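PDB 3OQQ: putative lipoprotein from Bacteroides ovatus, which is of unknown function but binds calcium ions and is probably an extracellular lipoprotein. Local coordinates for residues D181-Y189 with L277-V287; W242-R253 with V292-R300. All blocks are in the same frame, centred on the assembly; numbering follows the deposited sequence.

Overall arrangement
The two contacts illustrate how long loops are fixed to a framework of antiparallel strands. They lie on the same side of the chain's centre, about 12 Å apart between centres, and each has one segment on a pair of neighbouring antiparallel strands, 173-184 and 298-307. Contact 1 is mostly buried, couples two backbones and relies on apolar side chains next to a calcium ion. Contact 2, only partly buried, has no paired backbones across it and depends on an indole and a salt-bridge network. The two are joined directly, because D279 of 277-287 forms a salt bridge with R253 of 242-253, and D181 of 181-189 one with R300 of 292-300.

Contact 1: D181-Y189 with L277-V287; sequences DVRAVGGIY and LMDNNQDMFQV. With CA (calcium ion), chain B.
V185 and F285 form a single antiparallel hydrogen-bonded bridge that ties loop 277-287 to the end of strand 173-184. V185 N donates to F285 O at 2.9 Å and F285 N returns a bond to V185 O. F285 carries CG anti to its own nitrogen (chi1 -174°), which brings one ring edge to V185, CD2 lying 3.8 Å from V185 N. The ring is sandwiched by its own segment, L277 CB over one face and Q286 CG over the opposite one, an arrangement that should restrain its tilt. Beyond it L277 meets V182 tip to tip, CD1 to CG1 at 3.6 Å. Q286 rests CB on R183 O at 3.4 Å, then bends at chi2 (-59°), carrying its amide to R293, whose backbone N donates to OE1. A184 CB is tucked against F285 O and against V287 CG1.

Farther along, two selenomethionines cover the backbone of G186 and G187. M284 sets its SE 3.6 Å from G187 N, and M278, bent at chi3, turns CE onto G187 O. The loop that carries M284 is shaped by an Asx motif, N280 OD1 accepting from D283 N. V287 CG1 packs on G186 CA at 3.6 Å; the missing side chain matters here, since a CB would sit tight against this methyl and too close to the calcium ion.

G186 O binds that ion at 2.4 Å, together with D146, N148, D149, E397 and a water. A classic beta bulge, R183 and A184 both facing V151, comes just before the glycines. The result is a loop-built calcium site, mainly of carboxylates plus one main-chain carbonyl, whose D146 and D149 also serve a second calcium.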
loop_
_atom_site.group_PDB
_atom_site.type_symbol
_atom_site.label_atom_id
_atom_site.label_comp_id
_atom_site.label_asym_id
_atom_site.label_seq_id
_atom_site.Cartn_x
_atom_site.Cartn_y
_atom_site.Cartn_z
ATOM N N ASP A 181 -4.009 -3.294 -6.585
ATOM C CA ASP A 181 -5.312 -3.568 -7.207
ATOM C C ASP A 181 -5.956 -2.307 -7.700
ATOM O O ASP A 181 -6.225 -1.429 -6.885
ATOM C CB ASP A 181 -6.257 -4.269 -6.198
ATOM C CG ASP A 181 -5.721 -5.584 -5.687
ATOM O OD1 ASP A 181 -4.879 -6.210 -6.401
ATOM O OD2 ASP A 181 -6.091 -5.973 -4.565
ATOM N N VAL A 182 -6.243 -2.226 -9.017
ATOM C CA VAL A 182 -6.877 -1.049 -9.626
ATOM C C VAL A 182 -8.359 -1.004 -9.263
ATOM O O VAL A 182 -9.148 -1.827 -9.729
ATOM C CB VAL A 182 -6.696 -0.962 -11.163
ATOM C CG1 VAL A 182 -7.237 0.373 -11.691
ATOM C CG2 VAL A 182 -5.244 -1.147 -11.562
ATOM N N ARG A 183 -8.749 0.015 -8.512
ATOM C CA ARG A 183 -10.134 0.170 -8.140
ATOM C C ARG A 183 -10.847 1.095 -9.136
ATOM O O ARG A 183 -11.973 0.809 -9.516
ATOM C CB ARG A 183 -10.213 0.645 -6.670
ATOM C CG ARG A 183 -11.245 1.669 -6.362
ATOM C CD ARG A 183 -12.111 1.305 -5.194
ATOM N NE ARG A 183 -11.456 1.075 -3.898
ATOM C CZ ARG A 183 -11.408 1.962 -2.904
ATOM N NH1 ARG A 183 -11.887 3.199 -3.078
ATOM N NH2 ARG A 183 -10.891 1.618 -1.725
ATOM N N ALA A 184 -10.209 2.184 -9.569
ATOM C CA ALA A 184 -10.837 3.122 -10.506
ATOM C C ALA A 184 -9.798 3.972 -11.214
ATOM O O ALA A 184 -8.719 4.207 -10.660
ATOM C CB ALA A 184 -11.814 4.044 -9.755
ATOM N N VAL A 185 -10.187 4.529 -12.389
ATOM C CA VAL A 185 -9.377 5.470 -13.159
ATOM C C VAL A 185 -10.320 6.611 -13.587
ATOM O O VAL A 185 -10.998 6.510 -14.601
ATOM C CB VAL A 185 -8.586 4.840 -14.340
ATOM C CG1 VAL A 185 -7.675 5.869 -15.003
ATOM C CG2 VAL A 185 -7.770 3.629 -13.887
ATOM N N GLY A 186 -10.394 7.651 -12.756
ATOM C CA GLY A 186 -11.247 8.811 -13.001
ATOM C C GLY A 186 -10.577 9.880 -13.833
ATOM O O GLY A 186 -10.735 11.062 -13.577
ATOM N N GLY A 187 -9.803 9.467 -14.816
ATOM C CA GLY A 187 -9.106 10.421 -15.670
ATOM C C GLY A 187 -8.969 9.849 -17.047
ATOM O O GLY A 187 -8.950 8.628 -17.185
ATOM N N ILE A 188 -8.818 10.739 -18.046
ATOM C CA ILE A 188 -8.679 10.380 -19.459
ATOM C C ILE A 188 -7.233 9.992 -19.762
ATOM O O ILE A 188 -7.002 9.049 -20.529
ATOM C CB ILE A 188 -9.158 11.582 -20.348
ATOM C CG1 ILE A 188 -10.678 11.786 -20.222
ATOM C CG2 ILE A 188 -8.767 11.431 -21.817
ATOM C CD1 ILE A 188 -11.114 13.256 -20.254
ATOM N N TYR A 189 -6.273 10.722 -19.184
ATOM C CA TYR A 189 -4.857 10.550 -19.452
ATOM C C TYR A 189 -4.025 9.655 -18.504
ATOM O O TYR A 189 -2.908 9.369 -18.921
ATOM C CB TYR A 189 -4.223 11.949 -19.543
ATOM C CG TYR A 189 -4.890 12.778 -20.617
ATOM C CD1 TYR A 189 -4.718 12.472 -21.964
ATOM C CD2 TYR A 189 -5.807 13.779 -20.287
ATOM C CE1 TYR A 189 -5.384 13.183 -22.958
ATOM C CE2 TYR A 189 -6.480 14.502 -21.277
ATOM C CZ TYR A 189 -6.228 14.226 -22.614
ATOM O OH TYR A 189 -6.839 14.940 -23.617
ATOM N N LEU A 277 -8.681 0.222 -19.400
ATOM C CA LEU A 277 -9.709 -0.270 -18.472
ATOM C C LEU A 277 -11.072 0.339 -18.712
ATOM O O LEU A 277 -12.089 -0.354 -18.561
ATOM C CB LEU A 277 -9.302 -0.069 -17.016
ATOM C CG LEU A 277 -7.959 -0.672 -16.591
ATOM C CD1 LEU A 277 -7.737 -0.419 -15.174
ATOM C CD2 LEU A 277 -7.882 -2.198 -16.913
HETATM N N MSE A 278 -11.107 1.631 -19.056
HETATM C CA MSE A 278 -12.363 2.292 -19.395
HETATM C C MSE A 278 -12.884 1.806 -20.767
HETATM O O MSE A 278 -12.150 1.151 -21.519
HETATM C CB MSE A 278 -12.181 3.812 -19.415
HETATM C CG MSE A 278 -11.331 4.313 -20.590
HETATM SE SE MSE A 278 -10.953 6.200 -20.494
HETATM C CE MSE A 278 -10.285 6.242 -18.587
ATOM N N ASP A 279 -14.140 2.160 -21.099
ATOM C CA ASP A 279 -14.748 1.828 -22.386
ATOM C C ASP A 279 -14.798 3.046 -23.273
ATOM O O ASP A 279 -14.817 2.908 -24.501
ATOM C CB ASP A 279 -16.150 1.254 -22.195
ATOM C CG ASP A 279 -16.136 -0.166 -21.674
ATOM O OD1 ASP A 279 -15.045 -0.771 -21.622
ATOM O OD2 ASP A 279 -17.197 -0.653 -21.286
ATOM N N ASN A 280 -14.804 4.236 -22.656
ATOM C CA ASN A 280 -14.838 5.528 -23.339
ATOM C C ASN A 280 -14.356 6.654 -22.407
ATOM O O ASN A 280 -14.348 6.508 -21.178
ATOM C CB ASN A 280 -16.246 5.840 -23.880
ATOM C CG ASN A 280 -17.285 5.988 -22.806
ATOM O OD1 ASN A 280 -17.290 6.968 -22.079
ATOM N ND2 ASN A 280 -18.210 5.042 -22.707
ATOM N N ASN A 281 -14.029 7.788 -23.012
ATOM C CA ASN A 281 -13.512 8.983 -22.371
ATOM C C ASN A 281 -14.543 9.725 -21.520
ATOM O O ASN A 281 -14.153 10.491 -20.648
ATOM C CB ASN A 281 -12.997 9.936 -23.443
ATOM C CG ASN A 281 -11.902 9.359 -24.284
ATOM O OD1 ASN A 281 -10.876 8.888 -23.779
ATOM N ND2 ASN A 281 -12.120 9.364 -25.587
ATOM N N GLN A 282 -15.833 9.572 -21.793
ATOM C CA GLN A 282 -16.814 10.317 -21.007
ATOM C C GLN A 282 -17.028 9.672 -19.637
ATOM O O GLN A 282 -16.970 10.358 -18.616
ATOM C CB GLN A 282 -18.138 10.420 -21.769
ATOM C CG GLN A 282 -19.171 11.286 -21.054
ATOM C CD GLN A 282 -20.463 11.280 -21.801
ATOM O OE1 GLN A 282 -20.487 11.196 -23.029
ATOM N NE2 GLN A 282 -21.566 11.360 -21.083
ATOM N N ASP A 283 -17.287 8.361 -19.629
ATOM C CA ASP A 283 -17.564 7.583 -18.427
ATOM C C ASP A 283 -16.343 7.325 -17.618
ATOM O O ASP A 283 -16.431 7.266 -16.390
ATOM C CB ASP A 283 -18.177 6.231 -18.819
ATOM C CG ASP A 283 -19.463 6.370 -19.580
ATOM O OD1 ASP A 283 -20.057 7.459 -19.531
ATOM O OD2 ASP A 283 -19.883 5.384 -20.216
HETATM N N MSE A 284 -15.221 7.030 -18.296
HETATM C CA MSE A 284 -13.981 6.629 -17.629
HETATM C C MSE A 284 -14.221 5.303 -16.860
HETATM O O MSE A 284 -15.100 4.537 -17.269
HETATM C CB MSE A 284 -13.404 7.773 -16.768
HETATM C CG MSE A 284 -12.886 8.951 -17.646
HETATM SE SE MSE A 284 -12.663 10.587 -16.639
HETATM C CE MSE A 284 -14.365 11.265 -16.900
ATOM N N PHE A 285 -13.456 5.010 -15.783
ATOM C CA PHE A 285 -13.503 3.694 -15.157
ATOM C C PHE A 285 -13.863 3.681 -13.665
ATOM O O PHE A 285 -13.042 4.060 -12.825
ATOM C CB PHE A 285 -12.130 2.984 -15.368
ATOM C CG PHE A 285 -12.087 1.539 -14.897
ATOM C CD1 PHE A 285 -12.881 0.567 -15.503
ATOM C CD2 PHE A 285 -11.236 1.151 -13.871
ATOM C CE1 PHE A 285 -12.850 -0.746 -15.066
ATOM C CE2 PHE A 285 -11.187 -0.178 -13.450
ATOM C CZ PHE A 285 -11.999 -1.118 -14.046
ATOM N N GLN A 286 -15.052 3.082 -13.345
ATOM C CA GLN A 286 -15.590 2.905 -11.985
ATOM C C GLN A 286 -15.746 4.251 -11.250
ATOM O O GLN A 286 -15.514 4.296 -10.047
ATOM C CB GLN A 286 -14.705 1.930 -11.164
ATOM C CG GLN A 286 -14.469 0.528 -11.818
ATOM C CD GLN A 286 -15.765 -0.244 -12.072
ATOM O OE1 GLN A 286 -16.623 0.161 -12.848
ATOM N NE2 GLN A 286 -15.926 -1.397 -11.463
ATOM N N VAL A 287 -16.120 5.346 -11.963
ATOM C CA VAL A 287 -16.263 6.692 -11.345
ATOM C C VAL A 287 -17.603 7.413 -11.712
ATOM O O VAL A 287 -17.961 8.437 -11.102
ATOM C CB VAL A 287 -15.040 7.626 -11.664
ATOM C CG1 VAL A 287 -13.743 7.056 -11.110
ATOM C CG2 VAL A 287 -14.904 7.955 -13.164
HETATM CA CA CA B . -11.609 12.358 -11.815
HETATM O O HOH W 1 -10.596 14.684 -12.661
#

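Contact 2: W242-R253 with V292-R300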
loop_
_atom_site.group_PDB
_atom_site.type_symbol
_atom_site.label_atom_id
_atom_site.label_comp_id
_atom_site.label_asym_id
_atom_site.label_seq_id
_atom_site.Cartn_x
_atom_site.Cartn_y
_atom_site.Cartn_z
ATOM N N TRP A 242 -6.260 -9.211 -23.229
ATOM C CA TRP A 242 -7.207 -9.775 -22.279
ATOM C C TRP A 242 -8.509 -8.991 -22.222
ATOM O O TRP A 242 -8.587 -7.822 -22.616
ATOM C CB TRP A 242 -6.587 -9.889 -20.874
ATOM C CG TRP A 242 -6.296 -8.568 -20.200
ATOM C CD1 TRP A 242 -5.135 -7.849 -20.275
ATOM C CD2 TRP A 242 -7.176 -7.824 -19.330
ATOM N NE1 TRP A 242 -5.250 -6.688 -19.529
ATOM C CE2 TRP A 242 -6.479 -6.663 -18.920
ATOM C CE3 TRP A 242 -8.482 -8.039 -18.839
ATOM C CZ2 TRP A 242 -7.052 -5.705 -18.068
ATOM C CZ3 TRP A 242 -9.051 -7.089 -18.005
ATOM C CH2 TRP A 242 -8.349 -5.924 -17.645
ATOM N N ASN A 243 -9.536 -9.660 -21.704
ATOM C CA ASN A 243 -10.851 -9.094 -21.484
ATOM C C ASN A 243 -11.436 -9.722 -20.260
ATOM O O ASN A 243 -11.055 -10.837 -19.893
ATOM C CB ASN A 243 -11.775 -9.305 -22.694
ATOM C CG ASN A 243 -11.510 -8.395 -23.862
ATOM O OD1 ASN A 243 -10.860 -8.780 -24.824
ATOM N ND2 ASN A 243 -11.957 -7.150 -23.787
ATOM N N TRP A 244 -12.323 -8.982 -19.575
ATOM C CA TRP A 244 -13.079 -9.537 -18.461
ATOM C C TRP A 244 -14.052 -10.537 -19.070
ATOM O O TRP A 244 -14.389 -10.396 -20.253
ATOM C CB TRP A 244 -13.853 -8.425 -17.723
ATOM C CG TRP A 244 -13.055 -7.663 -16.699
ATOM C CD1 TRP A 244 -12.684 -8.093 -15.458
ATOM C CD2 TRP A 244 -12.567 -6.316 -16.824
ATOM N NE1 TRP A 244 -11.984 -7.104 -14.802
ATOM C CE2 TRP A 244 -11.926 -5.989 -15.606
ATOM C CE3 TRP A 244 -12.658 -5.332 -17.830
ATOM C CZ2 TRP A 244 -11.316 -4.745 -15.391
ATOM C CZ3 TRP A 244 -12.070 -4.087 -17.605
ATOM C CH2 TRP A 244 -11.418 -3.802 -16.398
ATOM N N SER A 245 -14.495 -11.540 -18.307
ATOM C CA SER A 245 -15.554 -12.431 -18.771
ATOM C C SER A 245 -16.793 -11.558 -18.976
ATOM O O SER A 245 -16.994 -10.641 -18.187
ATOM C CB SER A 245 -15.848 -13.513 -17.732
ATOM O OG SER A 245 -14.759 -14.403 -17.590
ATOM N N ASN A 246 -17.558 -11.775 -20.056
ATOM C CA ASN A 246 -18.758 -10.998 -20.392
ATOM C C ASN A 246 -18.455 -9.475 -20.291
ATOM O O ASN A 246 -19.167 -8.718 -19.624
ATOM C CB ASN A 246 -19.966 -11.437 -19.521
ATOM C CG ASN A 246 -20.081 -12.950 -19.393
ATOM O OD1 ASN A 246 -20.200 -13.690 -20.386
ATOM N ND2 ASN A 246 -19.933 -13.453 -18.178
ATOM N N ASP A 247 -17.355 -9.064 -20.961
ATOM C CA ASP A 247 -16.840 -7.698 -21.016
ATOM C C ASP A 247 -17.766 -6.799 -21.815
ATOM O O ASP A 247 -18.422 -7.248 -22.756
ATOM C CB ASP A 247 -15.414 -7.658 -21.615
ATOM C CG ASP A 247 -14.511 -6.609 -20.977
ATOM O OD1 ASP A 247 -15.038 -5.721 -20.250
ATOM O OD2 ASP A 247 -13.281 -6.662 -21.211
ATOM N N THR A 248 -17.780 -5.508 -21.448
ATOM C CA THR A 248 -18.639 -4.486 -22.038
ATOM C C THR A 248 -18.120 -4.003 -23.417
ATOM O O THR A 248 -18.810 -3.232 -24.092
ATOM C CB THR A 248 -18.803 -3.343 -21.042
ATOM O OG1 THR A 248 -17.504 -2.927 -20.615
ATOM C CG2 THR A 248 -19.629 -3.751 -19.835
ATOM N N ARG A 249 -16.934 -4.474 -23.845
ATOM C CA ARG A 249 -16.372 -4.133 -25.144
ATOM C C ARG A 249 -15.724 -5.368 -25.764
ATOM O O ARG A 249 -15.356 -6.300 -25.047
ATOM C CB ARG A 249 -15.378 -2.954 -25.032
ATOM C CG ARG A 249 -13.916 -3.296 -24.680
ATOM C CD ARG A 249 -13.087 -2.022 -24.672
ATOM N NE ARG A 249 -11.637 -2.229 -24.754
ATOM C CZ ARG A 249 -10.757 -1.239 -24.641
ATOM N NH1 ARG A 249 -11.173 0.004 -24.439
ATOM N NH2 ARG A 249 -9.454 -1.483 -24.738
ATOM N N LYS A 250 -15.619 -5.386 -27.096
ATOM C CA LYS A 250 -14.990 -6.484 -27.844
ATOM C C LYS A 250 -13.490 -6.228 -28.003
ATOM O O LYS A 250 -12.723 -7.183 -28.166
ATOM C CB LYS A 250 -15.661 -6.668 -29.226
ATOM N N GLU A 251 -13.066 -4.942 -27.932
ATOM C CA GLU A 251 -11.662 -4.549 -28.071
ATOM C C GLU A 251 -10.837 -5.115 -26.911
ATOM O O GLU A 251 -11.277 -5.023 -25.756
ATOM C CB GLU A 251 -11.480 -3.018 -28.150
ATOM C CG GLU A 251 -12.356 -2.321 -29.186
ATOM C CD GLU A 251 -13.690 -1.867 -28.623
ATOM O OE1 GLU A 251 -14.617 -2.705 -28.548
ATOM O OE2 GLU A 251 -13.794 -0.690 -28.208
ATOM N N PRO A 252 -9.649 -5.714 -27.186
ATOM C CA PRO A 252 -8.850 -6.260 -26.084
ATOM C C PRO A 252 -8.251 -5.166 -25.203
ATOM O O PRO A 252 -8.128 -4.009 -25.615
ATOM C CB PRO A 252 -7.761 -7.065 -26.795
ATOM C CG PRO A 252 -7.617 -6.441 -28.105
ATOM C CD PRO A 252 -8.976 -5.910 -28.487
ATOM N N ARG A 253 -7.870 -5.554 -23.977
ATOM C CA ARG A 253 -7.270 -4.639 -23.025
ATOM C C ARG A 253 -5.846 -5.096 -22.796
ATOM O O ARG A 253 -5.467 -6.160 -23.312
ATOM C CB ARG A 253 -8.115 -4.582 -21.734
ATOM C CG ARG A 253 -9.620 -4.355 -22.021
ATOM C CD ARG A 253 -10.400 -4.310 -20.729
ATOM N NE ARG A 253 -11.849 -4.267 -20.920
ATOM C CZ ARG A 253 -12.560 -3.157 -21.101
ATOM N NH1 ARG A 253 -11.952 -1.987 -21.241
ATOM N NH2 ARG A 253 -13.881 -3.217 -21.196
ATOM N N VAL A 292 -20.818 2.496 -13.296
ATOM C CA VAL A 292 -19.939 1.653 -12.469
ATOM C C VAL A 292 -20.331 0.168 -12.684
ATOM O O VAL A 292 -21.513 -0.169 -12.665
ATOM C CB VAL A 292 -19.976 2.062 -10.974
ATOM C CG1 VAL A 292 -19.048 1.185 -10.133
ATOM C CG2 VAL A 292 -19.617 3.539 -10.805
ATOM N N ARG A 293 -19.340 -0.690 -12.919
ATOM C CA ARG A 293 -19.581 -2.106 -13.188
ATOM C C ARG A 293 -19.514 -2.849 -11.863
ATOM O O ARG A 293 -18.456 -2.939 -11.237
ATOM C CB ARG A 293 -18.572 -2.632 -14.213
ATOM C CG ARG A 293 -18.614 -1.824 -15.513
ATOM C CD ARG A 293 -17.432 -2.126 -16.420
ATOM N NE ARG A 293 -17.519 -3.502 -16.896
ATOM C CZ ARG A 293 -16.608 -4.100 -17.646
ATOM N NH1 ARG A 293 -15.528 -3.443 -18.046
ATOM N NH2 ARG A 293 -16.772 -5.362 -18.007
ATOM N N GLU A 294 -20.685 -3.347 -11.437
ATOM C CA GLU A 294 -20.902 -4.009 -10.162
ATOM C C GLU A 294 -20.151 -5.323 -10.063
ATOM O O GLU A 294 -20.275 -6.160 -10.943
ATOM C CB GLU A 294 -22.425 -4.239 -9.943
ATOM C CG GLU A 294 -23.220 -2.955 -9.847
ATOM C CD GLU A 294 -22.742 -1.939 -8.822
ATOM O OE1 GLU A 294 -22.364 -2.356 -7.704
ATOM O OE2 GLU A 294 -22.786 -0.723 -9.127
ATOM N N GLY A 295 -19.393 -5.488 -8.978
ATOM C CA GLY A 295 -18.623 -6.698 -8.685
ATOM C C GLY A 295 -17.548 -7.046 -9.701
ATOM O O GLY A 295 -17.161 -8.212 -9.805
ATOM N N LEU A 296 -17.068 -6.052 -10.465
ATOM C CA LEU A 296 -16.075 -6.251 -11.498
ATOM C C LEU A 296 -14.734 -6.687 -10.881
ATOM O O LEU A 296 -14.211 -5.963 -10.029
ATOM C CB LEU A 296 -15.894 -4.983 -12.375
ATOM C CG LEU A 296 -15.071 -5.195 -13.677
ATOM C CD1 LEU A 296 -15.833 -6.073 -14.686
ATOM C CD2 LEU A 296 -14.623 -3.889 -14.285
ATOM N N PRO A 297 -14.190 -7.882 -11.261
ATOM C CA PRO A 297 -12.871 -8.287 -10.735
ATOM C C PRO A 297 -11.831 -7.171 -10.958
ATOM O O PRO A 297 -11.873 -6.469 -11.978
ATOM C CB PRO A 297 -12.532 -9.553 -11.548
ATOM C CG PRO A 297 -13.910 -10.117 -11.973
ATOM C CD PRO A 297 -14.709 -8.860 -12.252
HETATM N N MSE A 298 -10.945 -6.967 -9.984
HETATM C CA MSE A 298 -9.979 -5.890 -10.069
HETATM C C MSE A 298 -8.718 -6.315 -10.788
HETATM O O MSE A 298 -8.269 -7.435 -10.588
HETATM C CB MSE A 298 -9.630 -5.372 -8.670
HETATM C CG MSE A 298 -10.762 -4.563 -8.048
HETATM SE SE MSE A 298 -10.245 -3.808 -6.323
HETATM C CE MSE A 298 -12.081 -3.520 -5.641
ATOM N N LEU A 299 -8.146 -5.429 -11.625
ATOM C CA LEU A 299 -6.842 -5.709 -12.256
ATOM C C LEU A 299 -5.791 -5.666 -11.137
ATOM O O LEU A 299 -5.691 -4.668 -10.421
ATOM C CB LEU A 299 -6.511 -4.728 -13.406
ATOM C CG LEU A 299 -5.062 -4.760 -13.988
ATOM C CD1 LEU A 299 -4.703 -6.152 -14.578
ATOM C CD2 LEU A 299 -4.902 -3.726 -15.091
ATOM N N ARG A 300 -5.069 -6.787 -10.940
ATOM C CA ARG A 300 -4.106 -6.928 -9.855
ATOM C C ARG A 300 -2.698 -7.179 -10.351
ATOM O O ARG A 300 -2.493 -8.076 -11.181
ATOM C CB ARG A 300 -4.552 -8.086 -8.903
ATOM C CG ARG A 300 -3.418 -8.676 -8.008
ATOM C CD ARG A 300 -3.945 -9.624 -6.945
ATOM N NE ARG A 300 -4.612 -8.884 -5.866
ATOM C CZ ARG A 300 -4.933 -9.397 -4.677
ATOM N NH1 ARG A 300 -4.679 -10.674 -4.403
ATOM N NH2 ARG A 300 -5.506 -8.638 -3.754
HETATM O O HOH W 2 -18.297 -7.455 -17.248
#
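W244 and P297 mark the nearest backbone approach, their CA atoms 7.8 Å apart, where 292-300 leaves a type II beta turn (R293 to L296, G295 at positive phi) for its strand. W244 NE1 donates to P297 O at 2.9 Å, from above the carbonyl plane and rather bent (139°). L296, with CG trans to its backbone nitrogen (chi1 -168°), lays CD2 over the six-membered ring in a CH-pi contact, 3.7 Å from the centroid, while W242 CZ3 covers the opposite face. With W244 cut back to an alanine, P297 O is likely to lose this donor, and a gap would probably open between L296 and W242. Segment 242-253 is the long loop of a beta hairpin, closed by backbone bonds between W242 and R253, and D247 organises its interior. R253 grips that carboxylate side-on, NE to OD2 at 2.8 Å and NH2 to OD1. R293 NH2 reaches OD1 from the anti side at 2.9 Å, its guanidinium nearly coplanar with the carboxylate; the shared anion probably offsets the closeness of the two arginines, and D279 gives R253 a second acidic partner. Over one face of the R293 guanidinium lies T248 OG1, which probably hydrogen-bonds to D279, and over the other L296 CD1. Water 2, at the guanidinium edge, links R293 NH2 to N246 O.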